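Local coordinates for replication initiation and membrane attachment protein (Geobacillus stearothermophilus 10, PDB 5WTN) that forms a tetramer and a complex with a primosomal re-initiation protein, and probably acts in primosome assembly at the start of DNA replication, at residues A10-T15 / K103-E108. Numbering follows the deposited sequence.
Sequences AVDRYT and KLFLYE
The edge of the F105 ring meets D12, whose CB lies in the ring plane, 3.9 Å from CE2. The D12 carboxylate is turned 66° from that ring. The Y107 ring carries over one face the CB of F105, two residues earlier on the same strand. Y14 approaches the same tyrosine obliquely, with its CB 3.5 Å from Y107 CE2. The two tyrosine side chains cross at about a right angle, and their ring planes are 36° apart. CG of Y14 sits between the backbone N and the carbonyl carbon (chi1 68°), which carries the hydroxyl end away from strand 104-109 to a hydrogen bond with E52 OE1. The Y107 OH is hydrogen-bonded to H63 NE2, and H63 also meets the Y14 ring edge-to-face.

The two strands run parallel and are the central pair of a four-stranded mixed sheet. R13 pairs with L104, Y14 with F105 and T15 with L106. Strands 90-95 and 104-109 form an antiparallel hairpin after helix 74-86, consistent with the wing of a winged-helix domain. R13 N donates to K103 O at 2.7 Å, and F105 N to R13 O. T15 N reaches F105 O at 2.9 Å, and Y107 N closes on T15 O at 2.7 Å.

Ahead of the strands, K103 N donates to D12 OD1 (3.0 Å) from above the carboxylate plane. OD2 takes the backbone N of I9. K103 runs alongside D12, but its extended chain carries NZ to a hydrogen bond with E7 O.

Y14 and F105 point to one sheet face; R13, L104, T15 and L106 point to the other. T15 CG2 lies 3.6 Å from L106 CG. The R13 chain bends at chi3, bringing NH2 within 3.8 Å of L104 CB, while NE makes a salt bridge with E60. F154 of a second subunit packs on L104 and L106.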
loop_
_atom_site.group_PDB
_atom_site.type_symbol
_atom_site.label_atom_id
_atom_site.label_comp_id
_atom_site.label_asym_id
_atom_site.label_seq_id
_atom_site.Cartn_x
_atom_site.Cartn_y
_atom_site.Cartn_z
ATOM N N ALA A 10 -26.134 -19.664 -10.459
ATOM C CA ALA A 10 -24.889 -19.353 -11.170
ATOM C C ALA A 10 -25.010 -18.310 -12.277
ATOM O O ALA A 10 -24.033 -17.629 -12.583
ATOM C CB ALA A 10 -24.247 -20.611 -11.711
ATOM N N VAL A 11 -26.186 -18.184 -12.884
ATOM C CA VAL A 11 -26.316 -17.274 -14.017
ATOM C C VAL A 11 -26.747 -15.898 -13.574
ATOM O O VAL A 11 -26.923 -15.005 -14.417
ATOM C CB VAL A 11 -27.300 -17.785 -15.119
ATOM C CG1 VAL A 11 -26.717 -18.983 -15.853
ATOM C CG2 VAL A 11 -28.698 -18.069 -14.544
ATOM N N ASP A 12 -26.955 -15.729 -12.270
ATOM C CA ASP A 12 -27.276 -14.408 -11.739
ATOM C C ASP A 12 -26.068 -13.492 -11.933
ATOM O O ASP A 12 -24.908 -13.937 -11.944
ATOM C CB ASP A 12 -27.654 -14.480 -10.255
ATOM C CG ASP A 12 -29.053 -15.041 -10.022
ATOM O OD1 ASP A 12 -29.909 -14.865 -10.921
ATOM O OD2 ASP A 12 -29.301 -15.643 -8.936
ATOM N N ARG A 13 -26.318 -12.197 -12.099
ATOM C CA ARG A 13 -25.231 -11.261 -12.388
ATOM C C ARG A 13 -24.901 -10.326 -11.223
ATOM O O ARG A 13 -25.781 -9.950 -10.452
ATOM C CB ARG A 13 -25.555 -10.438 -13.638
ATOM C CG ARG A 13 -25.863 -11.275 -14.869
ATOM C CD ARG A 13 -25.934 -10.414 -16.119
ATOM N NE ARG A 13 -26.576 -9.127 -15.861
ATOM C CZ ARG A 13 -27.890 -8.929 -15.890
ATOM N NH1 ARG A 13 -28.709 -9.935 -16.165
ATOM N NH2 ARG A 13 -28.387 -7.725 -15.642
ATOM N N TYR A 14 -23.627 -9.952 -11.108
ATOM C CA TYR A 14 -23.211 -8.995 -10.090
ATOM C C TYR A 14 -22.367 -7.856 -10.634
ATOM O O TYR A 14 -21.861 -7.893 -11.761
ATOM C CB TYR A 14 -22.452 -9.687 -8.969
ATOM C CG TYR A 14 -21.106 -10.229 -9.376
ATOM C CD1 TYR A 14 -19.934 -9.513 -9.128
ATOM C CD2 TYR A 14 -20.992 -11.473 -9.972
ATOM C CE1 TYR A 14 -18.686 -10.024 -9.475
ATOM C CE2 TYR A 14 -19.740 -11.992 -10.323
ATOM C CZ TYR A 14 -18.596 -11.260 -10.075
ATOM O OH TYR A 14 -17.371 -11.773 -10.430
ATOM N N THR A 15 -22.241 -6.833 -9.807
ATOM C CA THR A 15 -21.215 -5.827 -9.968
ATOM C C THR A 15 -20.613 -5.600 -8.587
ATOM O O THR A 15 -21.293 -5.804 -7.579
ATOM C CB THR A 15 -21.793 -4.529 -10.523
ATOM O OG1 THR A 15 -20.749 -3.555 -10.582
ATOM C CG2 THR A 15 -22.904 -3.993 -9.628
ATOM N N LYS A 103 -31.244 -12.466 -12.004
ATOM C CA LYS A 103 -31.063 -11.371 -11.059
ATOM C C LYS A 103 -29.770 -10.559 -11.282
ATOM O O LYS A 103 -28.757 -11.076 -11.783
ATOM C CB LYS A 103 -31.058 -11.917 -9.632
ATOM C CG LYS A 103 -32.378 -12.432 -9.103
ATOM C CD LYS A 103 -32.118 -13.072 -7.754
ATOM C CE LYS A 103 -33.363 -13.318 -6.935
ATOM N NZ LYS A 103 -32.944 -13.901 -5.622
ATOM N N LEU A 104 -29.805 -9.286 -10.897
ATOM C CA LEU A 104 -28.601 -8.454 -10.917
ATOM C C LEU A 104 -28.240 -7.949 -9.506
ATOM O O LEU A 104 -28.960 -7.131 -8.944
ATOM C CB LEU A 104 -28.787 -7.271 -11.870
ATOM C CG LEU A 104 -27.672 -6.223 -11.898
ATOM C CD1 LEU A 104 -26.343 -6.850 -12.277
ATOM C CD2 LEU A 104 -28.019 -5.085 -12.835
ATOM N N PHE A 105 -27.125 -8.425 -8.955
ATOM C CA PHE A 105 -26.671 -8.007 -7.624
ATOM C C PHE A 105 -25.674 -6.856 -7.655
ATOM O O PHE A 105 -24.833 -6.780 -8.550
ATOM C CB PHE A 105 -26.010 -9.171 -6.898
ATOM C CG PHE A 105 -26.953 -10.251 -6.544
ATOM C CD1 PHE A 105 -27.704 -10.170 -5.391
ATOM C CD2 PHE A 105 -27.120 -11.347 -7.379
ATOM C CE1 PHE A 105 -28.594 -11.171 -5.053
ATOM C CE2 PHE A 105 -28.018 -12.354 -7.051
ATOM C CZ PHE A 105 -28.755 -12.263 -5.884
ATOM N N LEU A 106 -25.768 -5.967 -6.673
ATOM C CA LEU A 106 -24.739 -4.966 -6.451
ATOM C C LEU A 106 -24.012 -5.340 -5.166
ATOM O O LEU A 106 -24.605 -5.374 -4.095
ATOM C CB LEU A 106 -25.377 -3.588 -6.316
ATOM C CG LEU A 106 -24.604 -2.386 -6.861
ATOM C CD1 LEU A 106 -25.488 -1.150 -6.897
ATOM C CD2 LEU A 106 -23.361 -2.151 -6.026
ATOM N N TYR A 107 -22.730 -5.650 -5.275
ATOM C CA TYR A 107 -21.935 -5.961 -4.097
ATOM C C TYR A 107 -21.140 -4.742 -3.718
ATOM O O TYR A 107 -20.178 -4.385 -4.392
ATOM C CB TYR A 107 -20.980 -7.105 -4.407
ATOM C CG TYR A 107 -21.683 -8.420 -4.540
ATOM C CD1 TYR A 107 -22.744 -8.742 -3.709
ATOM C CD2 TYR A 107 -21.314 -9.332 -5.508
ATOM C CE1 TYR A 107 -23.414 -9.953 -3.824
ATOM C CE2 TYR A 107 -21.980 -10.550 -5.636
ATOM C CZ TYR A 107 -23.031 -10.856 -4.791
ATOM O OH TYR A 107 -23.699 -12.056 -4.905
ATOM N N GLU A 108 -21.541 -4.103 -2.628
ATOM C CA GLU A 108 -20.918 -2.845 -2.208
ATOM C C GLU A 108 -19.939 -3.118 -1.064
ATOM O O GLU A 108 -20.328 -3.424 0.064
ATOM C CB GLU A 108 -22.011 -1.821 -1.846
ATOM C CG GLU A 108 -21.614 -0.658 -0.953
ATOM C CD GLU A 108 -20.844 0.437 -1.683
ATOM O OE1 GLU A 108 -20.667 0.333 -2.923
ATOM O OE2 GLU A 108 -20.412 1.405 -1.014
#